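Local coordinates for protein leucine aminopeptidase A1, chloroplastic (Solanum lycopersicum, PDB 5D8N) that removes N-terminal amino acids, preferably leucine, from peptides as a magnesium-dependent homohexameric M17 aminopeptidase of the chloroplast, with roles in wound signalling and insect defence, at residues Thr37-Trp42 / Asp189-Gly194; Leu47-Thr52 / Ala143-Asp148; Asn250-Glu255 / Pro277-Leu282; Gly263-Val268 / Ile352-Glu357. The protein carries 1 engineered substitution. All blocks are in the same frame, centred on the assembly; numbering follows the deposited sequence.

Interaction 1. Residues Thr37-Trp42 / Asp189-Gly194; sequences TAVVQW and DILGLG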
# COMPACT_ATOMS: atom_id res chain seq x y z
N THR A 37 -22.00 -14.56 -58.42
CA THR A 37 -21.43 -15.89 -58.55
C THR A 37 -22.03 -16.85 -57.54
O THR A 37 -22.09 -16.56 -56.35
CB THR A 37 -19.91 -15.88 -58.29
OG1 THR A 37 -19.28 -14.85 -59.06
CG2 THR A 37 -19.28 -17.24 -58.61
N ALA A 38 -22.48 -18.00 -58.01
CA ALA A 38 -22.93 -19.05 -57.13
C ALA A 38 -21.79 -19.43 -56.19
O ALA A 38 -20.65 -19.63 -56.62
CB ALA A 38 -23.39 -20.25 -57.94
N VAL A 39 -22.14 -19.68 -54.94
CA VAL A 39 -21.12 -19.98 -53.95
C VAL A 39 -20.35 -21.25 -54.28
O VAL A 39 -19.12 -21.25 -54.23
CB VAL A 39 -21.72 -20.08 -52.55
CG1 VAL A 39 -20.64 -20.48 -51.56
CG2 VAL A 39 -22.32 -18.74 -52.14
N VAL A 40 -21.05 -22.28 -54.75
CA VAL A 40 -20.39 -23.55 -55.08
C VAL A 40 -19.50 -23.45 -56.30
O VAL A 40 -18.63 -24.30 -56.50
CB VAL A 40 -21.37 -24.72 -55.30
CG1 VAL A 40 -22.14 -24.99 -54.02
CG2 VAL A 40 -22.32 -24.43 -56.45
N GLN A 41 -19.66 -22.38 -57.08
CA GLN A 41 -18.85 -22.21 -58.27
C GLN A 41 -17.73 -21.21 -58.07
O GLN A 41 -16.92 -21.05 -58.97
CB GLN A 41 -19.70 -21.83 -59.48
CG GLN A 41 -20.49 -23.03 -60.01
CD GLN A 41 -21.76 -22.65 -60.76
OE1 GLN A 41 -22.88 -23.00 -60.37
NE2 GLN A 41 -21.57 -21.98 -61.88
N TRP A 42 -17.64 -20.58 -56.90
CA TRP A 42 -16.63 -19.55 -56.68
C TRP A 42 -15.26 -20.19 -56.53
O TRP A 42 -15.15 -21.25 -55.93
CB TRP A 42 -16.97 -18.69 -55.45
CG TRP A 42 -15.98 -17.59 -55.21
CD1 TRP A 42 -15.93 -16.35 -55.80
CD2 TRP A 42 -14.79 -17.70 -54.42
NE1 TRP A 42 -14.79 -15.69 -55.39
CE2 TRP A 42 -14.10 -16.48 -54.51
CE3 TRP A 42 -14.30 -18.69 -53.55
CZ2 TRP A 42 -12.93 -16.24 -53.82
CZ3 TRP A 42 -13.11 -18.48 -52.92
CH2 TRP A 42 -12.43 -17.26 -53.05
N ASP A 189 -14.72 -11.02 -52.25
CA ASP A 189 -15.98 -11.16 -52.97
C ASP A 189 -17.06 -11.52 -51.96
O ASP A 189 -16.95 -12.50 -51.23
CB ASP A 189 -15.88 -12.25 -54.05
CG ASP A 189 -14.90 -11.89 -55.16
OD1 ASP A 189 -14.74 -10.68 -55.44
OD2 ASP A 189 -14.28 -12.80 -55.76
N ILE A 190 -18.07 -10.68 -51.86
CA ILE A 190 -19.21 -10.97 -51.03
C ILE A 190 -20.30 -11.57 -51.91
O ILE A 190 -20.75 -10.97 -52.88
CB ILE A 190 -19.69 -9.69 -50.34
CG1 ILE A 190 -18.56 -9.13 -49.46
CG2 ILE A 190 -20.92 -9.98 -49.48
CD1 ILE A 190 -18.87 -7.77 -48.87
N LEU A 191 -20.77 -12.74 -51.50
CA LEU A 191 -21.66 -13.56 -52.32
C LEU A 191 -23.01 -13.78 -51.65
O LEU A 191 -23.13 -13.75 -50.41
CB LEU A 191 -21.03 -14.93 -52.59
CG LEU A 191 -19.59 -14.97 -53.10
CD1 LEU A 191 -19.14 -16.42 -53.31
CD2 LEU A 191 -19.44 -14.16 -54.38
N GLY A 192 -24.03 -13.90 -52.49
CA GLY A 192 -25.36 -14.31 -52.05
C GLY A 192 -26.22 -13.18 -51.52
O GLY A 192 -27.27 -13.45 -50.94
N LEU A 193 -25.67 -11.96 -51.46
CA LEU A 193 -26.35 -10.91 -50.73
C LEU A 193 -26.80 -9.78 -51.67
O LEU A 193 -27.29 -8.75 -51.19
CB LEU A 193 -25.47 -10.36 -49.61
CG LEU A 193 -25.13 -11.32 -48.46
CD1 LEU A 193 -24.12 -10.72 -47.49
CD2 LEU A 193 -26.39 -11.73 -47.70
N GLY A 194 -26.66 -9.97 -52.97
CA GLY A 194 -27.12 -9.00 -53.96
C GLY A 194 -25.96 -8.39 -54.71
O GLY A 194 -24.80 -8.64 -54.37
O HOH W 1 -23.45 -14.66 -55.40

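Interaction 2. Residues Leu47-Thr52 / Ala143-Asp148; sequences LAIGAT and ALASTD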
# COMPACT_ATOMS: atom_id res chain seq x y z
N LEU A 47 -12.92 -19.58 -48.96
CA LEU A 47 -14.34 -19.28 -48.85
C LEU A 47 -14.72 -19.41 -47.38
O LEU A 47 -14.63 -20.49 -46.79
CB LEU A 47 -15.13 -20.30 -49.68
CG LEU A 47 -16.65 -20.25 -49.53
CD1 LEU A 47 -17.22 -18.91 -49.97
CD2 LEU A 47 -17.28 -21.38 -50.33
N ALA A 48 -15.25 -18.33 -46.83
CA ALA A 48 -15.76 -18.33 -45.47
C ALA A 48 -17.27 -18.26 -45.48
O ALA A 48 -17.86 -17.38 -46.12
CB ALA A 48 -15.21 -17.12 -44.71
N ILE A 49 -17.89 -19.16 -44.73
CA ILE A 49 -19.34 -19.25 -44.67
C ILE A 49 -19.85 -19.10 -43.25
O ILE A 49 -19.44 -19.82 -42.33
CB ILE A 49 -19.81 -20.61 -45.18
CG1 ILE A 49 -19.43 -20.73 -46.65
CG2 ILE A 49 -21.33 -20.74 -45.02
CD1 ILE A 49 -19.35 -22.17 -47.11
N GLY A 50 -20.75 -18.14 -43.07
CA GLY A 50 -21.31 -17.83 -41.75
C GLY A 50 -22.53 -18.69 -41.54
O GLY A 50 -23.45 -18.62 -42.36
N ALA A 51 -22.51 -19.54 -40.51
CA ALA A 51 -23.60 -20.45 -40.25
C ALA A 51 -24.07 -20.30 -38.82
O ALA A 51 -23.28 -20.45 -37.89
CB ALA A 51 -23.18 -21.90 -40.52
N THR A 52 -25.40 -20.22 -38.67
CA THR A 52 -26.04 -20.23 -37.36
C THR A 52 -26.07 -21.67 -36.89
O THR A 52 -25.91 -22.59 -37.69
CB THR A 52 -27.50 -19.70 -37.43
OG1 THR A 52 -28.29 -20.57 -38.25
CG2 THR A 52 -27.58 -18.28 -38.02
N ALA A 143 -19.85 -15.66 -47.59
CA ALA A 143 -21.28 -15.83 -47.79
C ALA A 143 -21.97 -16.29 -46.50
O ALA A 143 -21.32 -16.83 -45.61
CB ALA A 143 -21.48 -16.88 -48.87
N LEU A 144 -23.29 -16.13 -46.44
CA LEU A 144 -24.11 -16.74 -45.38
C LEU A 144 -24.65 -18.08 -45.82
O LEU A 144 -25.01 -18.25 -46.98
CB LEU A 144 -25.30 -15.85 -45.00
CG LEU A 144 -24.93 -14.43 -44.60
CD1 LEU A 144 -26.16 -13.64 -44.19
CD2 LEU A 144 -23.92 -14.46 -43.45
N ALA A 145 -24.73 -19.04 -44.91
CA ALA A 145 -25.27 -20.34 -45.26
C ALA A 145 -26.75 -20.19 -45.58
O ALA A 145 -27.28 -20.98 -46.37
CB ALA A 145 -25.09 -21.34 -44.14
N SER A 146 -27.42 -19.22 -44.98
CA SER A 146 -28.81 -18.97 -45.34
C SER A 146 -29.17 -17.49 -45.34
O SER A 146 -28.83 -16.74 -44.43
CB SER A 146 -29.78 -19.77 -44.46
OG SER A 146 -29.66 -19.39 -43.10
N THR A 147 -29.84 -17.10 -46.42
CA THR A 147 -30.45 -15.78 -46.58
C THR A 147 -31.98 -15.82 -46.68
O THR A 147 -32.59 -14.79 -46.99
CB THR A 147 -29.89 -15.10 -47.84
OG1 THR A 147 -30.12 -15.93 -49.00
CG2 THR A 147 -28.36 -14.87 -47.70
N ASP A 148 -32.63 -16.94 -46.34
CA ASP A 148 -34.09 -17.01 -46.40
C ASP A 148 -34.82 -16.04 -45.47
O ASP A 148 -34.42 -15.83 -44.32
CB ASP A 148 -34.61 -18.44 -46.15
CG ASP A 148 -34.45 -19.35 -47.37
OD1 ASP A 148 -34.24 -18.85 -48.49
OD2 ASP A 148 -34.53 -20.59 -47.18
O HOH W 2 -26.32 -18.22 -42.48

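Interaction 3. Residues Asn250-Glu255 / Pro277-Leu282; sequences NILDAE and PYFIHL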
# COMPACT_ATOMS: atom_id res chain seq x y z
N ASN A 250 -8.32 25.19 -38.81
CA ASN A 250 -7.64 26.27 -38.11
C ASN A 250 -6.94 25.69 -36.88
O ASN A 250 -7.58 25.04 -36.04
CB ASN A 250 -8.67 27.34 -37.72
CG ASN A 250 -8.05 28.65 -37.28
OD1 ASN A 250 -6.90 28.97 -37.59
ND2 ASN A 250 -8.81 29.42 -36.51
N ILE A 251 -5.62 25.81 -36.86
CA ILE A 251 -4.80 25.36 -35.77
C ILE A 251 -4.40 26.58 -34.95
O ILE A 251 -3.79 27.50 -35.48
CB ILE A 251 -3.52 24.67 -36.28
CG1 ILE A 251 -3.87 23.51 -37.20
CG2 ILE A 251 -2.68 24.16 -35.11
CD1 ILE A 251 -4.82 22.49 -36.61
N LEU A 252 -4.83 26.63 -33.69
CA LEU A 252 -4.43 27.74 -32.81
C LEU A 252 -3.22 27.34 -31.97
O LEU A 252 -3.24 26.30 -31.30
CB LEU A 252 -5.59 28.15 -31.91
CG LEU A 252 -6.97 28.33 -32.56
CD1 LEU A 252 -7.93 28.88 -31.52
CD2 LEU A 252 -6.88 29.34 -33.67
N ASP A 253 -2.24 28.24 -31.88
CA ASP A 253 -1.09 28.02 -31.01
C ASP A 253 -1.33 28.62 -29.61
O ASP A 253 -2.43 29.08 -29.29
CB ASP A 253 0.21 28.53 -31.66
CG ASP A 253 0.27 30.05 -31.77
OD1 ASP A 253 -0.50 30.76 -31.09
OD2 ASP A 253 1.10 30.53 -32.58
N ALA A 254 -0.39 28.38 -28.71
CA ALA A 254 -0.58 28.70 -27.29
C ALA A 254 -0.95 30.17 -27.12
O ALA A 254 -1.76 30.49 -26.26
CB ALA A 254 0.69 28.41 -26.50
N GLU A 255 -0.35 31.04 -27.92
CA GLU A 255 -0.56 32.48 -27.79
C GLU A 255 -1.97 32.86 -28.22
O GLU A 255 -2.64 33.64 -27.55
CB GLU A 255 0.44 33.31 -28.64
CG GLU A 255 1.73 33.67 -27.93
CD GLU A 255 1.53 34.41 -26.60
OE1 GLU A 255 1.04 35.56 -26.56
OE2 GLU A 255 1.90 33.85 -25.54
N PRO A 277 1.71 22.93 -27.28
CA PRO A 277 0.32 22.55 -27.47
C PRO A 277 -0.32 23.22 -28.68
O PRO A 277 0.16 24.25 -29.12
CB PRO A 277 -0.36 23.11 -26.24
CG PRO A 277 0.41 24.34 -25.95
CD PRO A 277 1.83 24.04 -26.32
N TYR A 278 -1.28 22.55 -29.30
CA TYR A 278 -1.99 23.07 -30.45
C TYR A 278 -3.46 22.75 -30.27
O TYR A 278 -3.85 21.62 -30.00
CB TYR A 278 -1.47 22.45 -31.76
CG TYR A 278 -0.08 22.91 -32.10
CD1 TYR A 278 0.14 24.18 -32.64
CD2 TYR A 278 1.03 22.16 -31.74
CE1 TYR A 278 1.42 24.70 -32.81
CE2 TYR A 278 2.31 22.65 -31.94
CZ TYR A 278 2.50 23.89 -32.52
OH TYR A 278 3.78 24.39 -32.65
N PHE A 279 -4.28 23.75 -30.56
CA PHE A 279 -5.72 23.59 -30.44
C PHE A 279 -6.23 23.40 -31.86
O PHE A 279 -6.08 24.27 -32.72
CB PHE A 279 -6.30 24.83 -29.75
CG PHE A 279 -7.76 24.71 -29.40
CD1 PHE A 279 -8.74 24.95 -30.35
CD2 PHE A 279 -8.14 24.49 -28.09
CE1 PHE A 279 -10.08 24.86 -30.02
CE2 PHE A 279 -9.48 24.40 -27.76
CZ PHE A 279 -10.45 24.57 -28.72
N ILE A 280 -6.84 22.25 -32.10
CA ILE A 280 -7.24 21.82 -33.42
C ILE A 280 -8.72 22.07 -33.65
O ILE A 280 -9.58 21.62 -32.88
CB ILE A 280 -6.96 20.32 -33.59
CG1 ILE A 280 -5.46 20.05 -33.49
CG2 ILE A 280 -7.48 19.85 -34.93
CD1 ILE A 280 -5.13 18.59 -33.28
N HIS A 281 -9.01 22.80 -34.72
CA HIS A 281 -10.39 23.06 -35.14
C HIS A 281 -10.62 22.74 -36.61
O HIS A 281 -10.15 23.44 -37.50
CB HIS A 281 -10.76 24.51 -34.84
CG HIS A 281 -12.18 24.85 -35.14
ND1 HIS A 281 -12.61 26.15 -35.31
CD2 HIS A 281 -13.25 24.06 -35.41
CE1 HIS A 281 -13.92 26.14 -35.55
NE2 HIS A 281 -14.32 24.89 -35.64
N LEU A 282 -11.30 21.64 -36.88
CA LEU A 282 -11.72 21.31 -38.24
C LEU A 282 -13.20 21.59 -38.35
O LEU A 282 -13.95 21.46 -37.37
CB LEU A 282 -11.51 19.83 -38.54
CG LEU A 282 -10.08 19.32 -38.53
CD1 LEU A 282 -10.06 17.79 -38.59
CD2 LEU A 282 -9.34 19.87 -39.72
O HOH W 3 -11.53 28.50 -36.61
O HOH W 4 1.84 26.40 -29.26

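Interaction 4. Residues Gly263-Val268 / Ile352-Glu357; sequences GAYLAV and IVAACE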
# COMPACT_ATOMS: atom_id res chain seq x y z
N GLY A 263 -7.28 29.43 -19.82
CA GLY A 263 -6.36 29.20 -18.73
C GLY A 263 -6.30 27.77 -18.21
O GLY A 263 -5.27 27.37 -17.66
N ALA A 264 -7.40 27.02 -18.31
CA ALA A 264 -7.39 25.64 -17.84
C ALA A 264 -6.56 24.74 -18.75
O ALA A 264 -5.68 24.01 -18.29
CB ALA A 264 -8.80 25.13 -17.67
N TYR A 265 -6.76 24.86 -20.05
CA TYR A 265 -5.98 24.14 -21.04
C TYR A 265 -4.49 24.52 -20.96
O TYR A 265 -3.62 23.65 -20.90
CB TYR A 265 -6.56 24.40 -22.43
CG TYR A 265 -5.69 24.03 -23.63
CD1 TYR A 265 -5.13 22.77 -23.78
CD2 TYR A 265 -5.57 24.90 -24.71
CE1 TYR A 265 -4.47 22.38 -24.94
CE2 TYR A 265 -4.89 24.54 -25.87
CZ TYR A 265 -4.33 23.28 -25.98
OH TYR A 265 -3.74 22.93 -27.18
N LEU A 266 -4.22 25.82 -20.90
CA LEU A 266 -2.84 26.27 -20.94
C LEU A 266 -2.09 25.92 -19.67
O LEU A 266 -0.90 25.61 -19.71
CB LEU A 266 -2.77 27.77 -21.22
CG LEU A 266 -3.20 28.15 -22.64
CD1 LEU A 266 -3.30 29.66 -22.82
CD2 LEU A 266 -2.18 27.64 -23.63
N ALA A 267 -2.79 25.84 -18.55
CA ALA A 267 -2.13 25.38 -17.33
C ALA A 267 -1.66 23.92 -17.43
O ALA A 267 -0.58 23.57 -16.99
CB ALA A 267 -3.06 25.54 -16.14
N VAL A 268 -2.49 23.08 -18.02
CA VAL A 268 -2.11 21.67 -18.18
C VAL A 268 -0.93 21.57 -19.12
O VAL A 268 0.01 20.84 -18.87
CB VAL A 268 -3.28 20.85 -18.78
CG1 VAL A 268 -2.84 19.42 -19.04
CG2 VAL A 268 -4.46 20.84 -17.81
N ILE A 352 -13.12 19.30 -32.69
CA ILE A 352 -12.32 20.13 -31.79
C ILE A 352 -11.49 19.31 -30.82
O ILE A 352 -12.02 18.42 -30.17
CB ILE A 352 -13.25 21.09 -31.04
CG1 ILE A 352 -13.85 22.10 -32.01
CG2 ILE A 352 -12.50 21.81 -29.93
CD1 ILE A 352 -15.11 22.75 -31.50
N VAL A 353 -10.17 19.51 -30.84
CA VAL A 353 -9.25 18.83 -29.95
C VAL A 353 -8.22 19.81 -29.38
O VAL A 353 -7.45 20.42 -30.12
CB VAL A 353 -8.46 17.73 -30.68
CG1 VAL A 353 -7.44 17.10 -29.74
CG2 VAL A 353 -9.40 16.64 -31.19
N ALA A 354 -8.25 19.98 -28.06
CA ALA A 354 -7.23 20.77 -27.38
C ALA A 354 -6.04 19.89 -27.02
O ALA A 354 -6.05 19.19 -25.99
CB ALA A 354 -7.82 21.42 -26.13
N ALA A 355 -5.08 19.84 -27.93
CA ALA A 355 -4.00 18.87 -27.84
C ALA A 355 -2.81 19.43 -27.05
O ALA A 355 -2.40 20.58 -27.19
CB ALA A 355 -3.55 18.47 -29.23
N CYS A 356 -2.29 18.60 -26.16
CA CYS A 356 -1.11 18.92 -25.38
C CYS A 356 -0.58 17.63 -24.77
O CYS A 356 -1.22 16.59 -24.87
CB CYS A 356 -1.44 19.92 -24.26
SG CYS A 356 -2.68 19.33 -23.08
N GLU A 357 0.60 17.69 -24.18
CA GLU A 357 1.06 16.61 -23.33
C GLU A 357 1.24 17.12 -21.91
O GLU A 357 1.47 18.30 -21.69
CB GLU A 357 2.32 15.91 -23.86
CG GLU A 357 3.55 16.78 -23.99
CD GLU A 357 4.80 16.03 -24.38
OE1 GLU A 357 4.74 14.80 -24.67
OE2 GLU A 357 5.88 16.64 -24.17
O HOH W 5 2.36 19.80 -19.64

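Interaction 1. Residues Thr37-Trp42 / Asp189-Gly194
Trp42 reaches across to both Asp189 and Leu191. Its CB sits against the CD1 methyl of Leu191, 3.8 Å away, and CG touches the same methyl, the two side chains crossing at about a right angle. From there the ring runs on past Leu191, because CG is anti to the backbone N (chi1 -179°): ring atom CD1 still lies near Leu191 CD1 and also faces Asp189 OD2, and CE2, on the other side of NE1, lies near the same oxygen. Trp42 NE1 itself donates to Asp189 OD2 at 3.0 Å, a fairly straight bond at 162°. The oxygen lies in the indole plane and receives the N-H on its anti lone pair, while ring and carboxylate planes stand 81° apart. On the same leucine, Val39 CG2 packs against Leu191 CB at 4.0 Å. A water at the far end accepts from Gly192 N at 3.1 Å, in the turn where positive phi favours glycine; its leg to Thr37 O is short and of doubtful geometry. With an alanine here, Asp189 OD2 would probably lose the indole donor of Trp42 and the CD1 side of Leu191 would be uncovered. Trp42 also touches Ala141, and Val39 touches Ala143, of strand 139-144. The arrangement is that of a connecting loop, with a short 3-10 turn at 39-41, folded over the sheet of the macro-type N-terminal domain.

Interaction 2. Residues Leu47-Thr52 / Ala143-Asp148
Ile49 meets Ala145 just where the second segment leaves its strand, and here the side-chain packing is close. The CG2 methyl of Ile49, anti to its own backbone N, lies 3.9 Å from Ala145 CB, and Ala51 CB approaches that same methyl carbon of Ala145, at 4.1 Å, from two residues further along the strand. The backbones themselves are joined by three bonds. Ala143 N donates to Ala48 O at 3.0 Å, Gly50 N to Ala143 O at 2.9 Å, and Ala145 N to Gly50 O, also at 2.9 Å. Ala143 thus uses both its N-H and its carbonyl on the other strand, and its oxygen takes a further CA-H contact from Ile49 CA at 3.3 Å. Gly50 pairs with Leu144 in the parallel register, and a side chain on the glycine would come tight against Leu144 CD2.

Past Ala145 the second segment turns out of the sheet and the contact becomes looser. Here a water takes over: it donates to Gly50 O and accepts from Ser146 N, both at 2.9 Å, so the carbonyl of Gly50 is gripped twice, by an amide and by the water. Asp55 takes a bond from Thr52 N, while Asn66 bonds to Ala145 O. The chemistry is therefore mostly backbone amide to carbonyl, with a few methyl contacts from Ile49, Ala51 and Ala145; it implies that two central strands of the sheet are held together by main-chain bonds and close apolar fit rather than by charge.

Interaction 3. Residues Asn250-Glu255 / Pro277-Leu282
Ile251 sits at the apolar centre of this strand pair and touches two residues of 277-282. Its CG2 branch, anti to the backbone N, meets Tyr278 CD1 at 3.7 Å, the two side chains crossing at a slant. The other branch ends in CD1, bent back (chi2 -54°) onto Ile280 CG1 at 4.0 Å, and these isoleucines lie side by side. A valine at Ile251 would lack CD1 and would probably open a gap beside Ile280 CG1. On the reverse face Leu252 and Phe279 run alongside each other, CB to CB at 4.0 Å, and the Phe279 ring meets Tyr398 edge-to-face.

Four backbone bonds join the antiparallel strands in two hydrogen-bonded pairs. Leu252 N reaches Phe279 O at 2.8 Å, and Phe279 N returns to Leu252 O in a nearly straight bond of 176°. Asn250 and His281 exchange N-H and carbonyl likewise, although the bond from His281 N is more bent, 140°.

The polar edges are bridged by water. One water accepts from Asn250 ND2 and also bonds His281 ND1, each at 2.9 Å, while His281 NE2 bonds to His350. At the other end a water links Ala254 N with Pro277 O, next to Asp253 at the helix N-cap. Main-chain bonds and apolar packing thus carry the pairing of this outer strand, with water completing both polar ends.

Interaction 4. Residues Gly263-Val268 / Ile352-Glu357
Tyr265 leans its ring over Ala354 and carries most of the contact between helix and strand. The CH-pi part comes first: Ala354 CB stands over one face of the ring, 3.8 Å from the centroid. A sulfur-aromatic contact follows, with Cys356 SG at the ring edge, 5.2 Å from the centroid. Among apolar contacts, Val268 CG1 meets that sulfur at 4.0 Å.

Of the polar contacts, the phenol is the direct one. Tyr265 OH donates to Ala355 O at 2.7 Å, arriving 35° above the carbonyl plane and so not on a lone pair. With CG anti to the backbone N (chi1 165°), the ring projects from the helix far enough for its hydroxyl to reach the strand. A water joins the ends, donating to Val268 O and to Glu357 O, while Glu357 OE1 forms a salt bridge with Arg366 of a neighbouring subunit.

The helix runs alongside the strand, their directions 24° apart and their axes 8.9 Å at closest. Helix 388-401 adjoins helix 263-269: Asp394 OD2 accepts from Tyr265 N, and Leu390 packs on Val268. Pro277 packs against Tyr265, and strand 278-284 pairs with strand 347-358.

Two pairs of contacts lie on opposite sides of the chain's centre. Interactions 1 and 2, with centres 10 Å apart, share the N-terminal sheet, where strands 187-191 and 139-144 are neighbours; interaction 2 is nested within the chain loop that interaction 1 closes, and Val39 packs on Leu47 and Ala143 between them. Interactions 3 and 4, also 10 Å apart, belong to the catalytic domain and alternate along the chain, joined where strands 278-284 and 347-358 pair. The two groups are in series, their centres about 50 Å apart, so each knits its own domain. Val268 of interaction 4 lies close to Glu387, a magnesium-binding residue, which puts that packing beside the metal-binding site.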